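Side-chain contact in putative ATP binding component of ABC-transporter (Escherichia coli, PDB 2R5O), which probably couples ATP hydrolysis to O-antigen polysaccharide export, this chain being its C-terminal carbohydrate-binding domain of immunoglobulin fold: residues Val168-Ser171 against Met172-Gly176. Numbering follows the deposited sequence.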
ATOM      1  N   VAL A 168      -9.538  -6.848  -7.906  1.00 15.67           N
ATOM      2  CA  VAL A 168      -8.232  -7.412  -7.548  1.00 16.08           C
ATOM      3  C   VAL A 168      -8.460  -8.786  -6.971  1.00 15.25           C
ATOM      4  O   VAL A 168      -9.311  -8.954  -6.105  1.00 14.67           O
ATOM      5  CB  VAL A 168      -7.469  -6.515  -6.510  1.00 15.95           C
ATOM      6  CG1 VAL A 168      -6.184  -7.186  -6.054  1.00 17.06           C
ATOM      7  CG2 VAL A 168      -7.161  -5.145  -7.128  1.00 16.65           C
ATOM      8  N   THR A 169      -7.664  -9.730  -7.433  1.00 16.01           N
ATOM      9  CA  THR A 169      -7.692 -11.112  -6.956  1.00 16.78           C
ATOM     10  C   THR A 169      -6.336 -11.547  -6.379  1.00 17.52           C
ATOM     11  O   THR A 169      -5.287 -11.070  -6.816  1.00 17.80           O
ATOM     12  CB  THR A 169      -8.127 -12.121  -8.051  1.00 17.05           C
ATOM     13  OG1 THR A 169      -7.363 -11.901  -9.243  1.00 18.23           O
ATOM     14  CG2 THR A 169      -9.599 -11.950  -8.375  1.00 18.25           C
ATOM     15  N   LYS A 170      -6.406 -12.425  -5.380  1.00 17.30           N
ATOM     16  CA  LYS A 170      -5.253 -13.056  -4.727  1.00 17.59           C
ATOM     17  C   LYS A 170      -5.676 -14.448  -4.274  1.00 18.34           C
ATOM     18  O   LYS A 170      -6.877 -14.772  -4.190  1.00 19.91           O
ATOM     19  CB  LYS A 170      -4.850 -12.273  -3.469  1.00 16.79           C
ATOM     20  CG  LYS A 170      -4.471 -10.833  -3.653  1.00 15.58           C
ATOM     21  CD  LYS A 170      -4.117 -10.176  -2.333  1.00 18.85           C
ATOM     22  CE  LYS A 170      -2.853 -10.752  -1.738  1.00 19.28           C
ATOM     23  NZ  LYS A 170      -1.637 -10.438  -2.549  1.00 21.04           N
ATOM     24  N   SER A 171      -4.691 -15.287  -3.968  1.00 17.54           N
ATOM     25  CA  SER A 171      -4.970 -16.599  -3.366  1.00 18.27           C
ATOM     26  C   SER A 171      -5.148 -16.480  -1.859  1.00 19.06           C
ATOM     27  O   SER A 171      -6.106 -17.025  -1.308  1.00 20.15           O
ATOM     28  CB  SER A 171      -3.880 -17.625  -3.707  1.00 18.28           C
ATOM     29  OG  SER A 171      -2.611 -17.153  -3.360  1.00 20.43           O
ATOM     30  N   MET A 172      -4.207 -15.813  -1.186  1.00 19.81           N
ATOM     31  CA  MET A 172      -4.273 -15.643   0.267  1.00 20.12           C
ATOM     32  C   MET A 172      -4.259 -14.170   0.627  1.00 20.41           C
ATOM     33  O   MET A 172      -3.239 -13.468   0.468  1.00 21.82           O
ATOM     34  CB  MET A 172      -3.108 -16.343   0.934  1.00 20.16           C
ATOM     35  CG  MET A 172      -3.096 -17.838   0.652  1.00 22.06           C
ATOM     36  SD  MET A 172      -2.059 -18.720   1.806  1.00 23.23           S
ATOM     37  CE  MET A 172      -1.714 -20.205   0.886  1.00 26.10           C
ATOM     38  N   ASP A 173      -5.384 -13.703   1.152  1.00 19.97           N
ATOM     39  CA  ASP A 173      -5.492 -12.310   1.593  1.00 19.98           C
ATOM     40  C   ASP A 173      -4.647 -12.086   2.861  1.00 18.74           C
ATOM     41  O   ASP A 173      -4.537 -12.959   3.708  1.00 19.20           O
ATOM     42  CB  ASP A 173      -6.948 -11.976   1.930  1.00 19.70           C
ATOM     43  CG  ASP A 173      -7.809 -11.791   0.716  1.00 22.20           C
ATOM     44  OD1 ASP A 173      -7.337 -12.083  -0.407  1.00 21.47           O
ATOM     45  OD2 ASP A 173      -8.964 -11.347   0.906  1.00 25.58           O
ATOM     46  N   PHE A 174      -4.104 -10.872   2.995  1.00 17.43           N
ATOM     47  CA  PHE A 174      -3.508 -10.408   4.217  1.00 17.99           C
ATOM     48  C   PHE A 174      -4.642  -9.635   4.943  1.00 17.29           C
ATOM     49  O   PHE A 174      -5.815  -9.694   4.510  1.00 17.34           O
ATOM     50  CB  PHE A 174      -2.262  -9.551   3.942  0.65 17.50           C
ATOM     51  CG  PHE A 174      -2.512  -8.387   3.002  0.65 14.91           C
ATOM     52  CD1 PHE A 174      -2.956  -7.176   3.467  0.65 15.00           C
ATOM     53  CD2 PHE A 174      -2.287  -8.519   1.633  0.65 13.31           C
ATOM     54  CE1 PHE A 174      -3.193  -6.140   2.611  0.65 15.59           C
ATOM     55  CE2 PHE A 174      -2.559  -7.487   0.762  0.65 16.26           C
ATOM     56  CZ  PHE A 174      -2.997  -6.301   1.258  0.65 14.10           C
ATOM     57  N   TRP A 175      -4.353  -9.010   6.064  1.00 17.92           N
ATOM     58  CA  TRP A 175      -5.369  -8.225   6.783  1.00 17.98           C
ATOM     59  C   TRP A 175      -5.261  -6.784   6.326  1.00 18.76           C
ATOM     60  O   TRP A 175      -4.164  -6.201   6.282  1.00 19.59           O
ATOM     61  CB  TRP A 175      -5.168  -8.281   8.302  1.00 19.59           C
ATOM     62  CG  TRP A 175      -5.522  -9.580   8.946  1.00 21.59           C
ATOM     63  CD1 TRP A 175      -4.865 -10.768   8.802  1.00 24.87           C
ATOM     64  CD2 TRP A 175      -6.618  -9.833   9.837  1.00 25.14           C
ATOM     65  NE1 TRP A 175      -5.483 -11.742   9.544  1.00 25.97           N
ATOM     66  CE2 TRP A 175      -6.558 -11.196  10.195  1.00 24.43           C
ATOM     67  CE3 TRP A 175      -7.642  -9.042  10.371  1.00 25.28           C
ATOM     68  CZ2 TRP A 175      -7.487 -11.791  11.049  1.00 24.57           C
ATOM     69  CZ3 TRP A 175      -8.563  -9.631  11.233  1.00 24.09           C
ATOM     70  CH2 TRP A 175      -8.475 -10.991  11.568  1.00 24.32           C
ATOM     71  N   GLY A 176      -6.390  -6.214   5.947  1.00 18.11           N
ATOM     72  CA  GLY A 176      -6.425  -4.836   5.585  1.00 17.61           C
ATOM     73  C   GLY A 176      -6.611  -4.637   4.122  1.00 16.84           C
ATOM     74  O   GLY A 176      -7.300  -5.408   3.443  1.00 17.87           O
TER
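K170 reaches across the bend of the chain to F174, and the two side chains cross at about a right angle in the conformer of F174 described here, one of two modelled. The touching atom is a methylene carbon: for that conformer K170 CE lies 4.1 Å from F174 CD2 and equally far from F174 CE2, an oblique approach at the CD2-CE2 bond. The same CE carbon comes within 3.5 Å of the carbonyl oxygen M172 O, which it meets in a direction roughly perpendicular to that of the ring carbon. The bend at chi3 (67°) turns CE toward both partners, whereas chi4 directs only NZ. Nearer its root, K170 CB lies 3.9 Å from D173 OD1, a contact of carbon with carboxylate oxygen. The charged ends remain well separated, with K170 NZ 6.3 Å from D173 OD1; that oxygen is instead hydrogen-bonded to S136 OG. At the bend itself, the methionine M172 extends away from the 168-171 segment, against F107 of the second subunit. In the same conformer F174 CG stands between its own backbone N and carbonyl carbon (chi1 54°), which places the ring beside the lysine; its other neighbours include the ring of Y102 of the second subunit.

The bend joins the end of strand 153-169 to strand 175-176, where W175 and G176 pair antiparallel with a strand of the second subunit. It therefore belongs to the connection that carries the C-terminal end across the dimer interface, consistent with domain swapping. Chemically, the K170-F174 meeting, where this conformer is occupied, is an apolar contact through the lysine's aliphatic part, and the opposite charge of D173 would probably contribute only a longer-range attraction, weakened by solvent at this exposed surface.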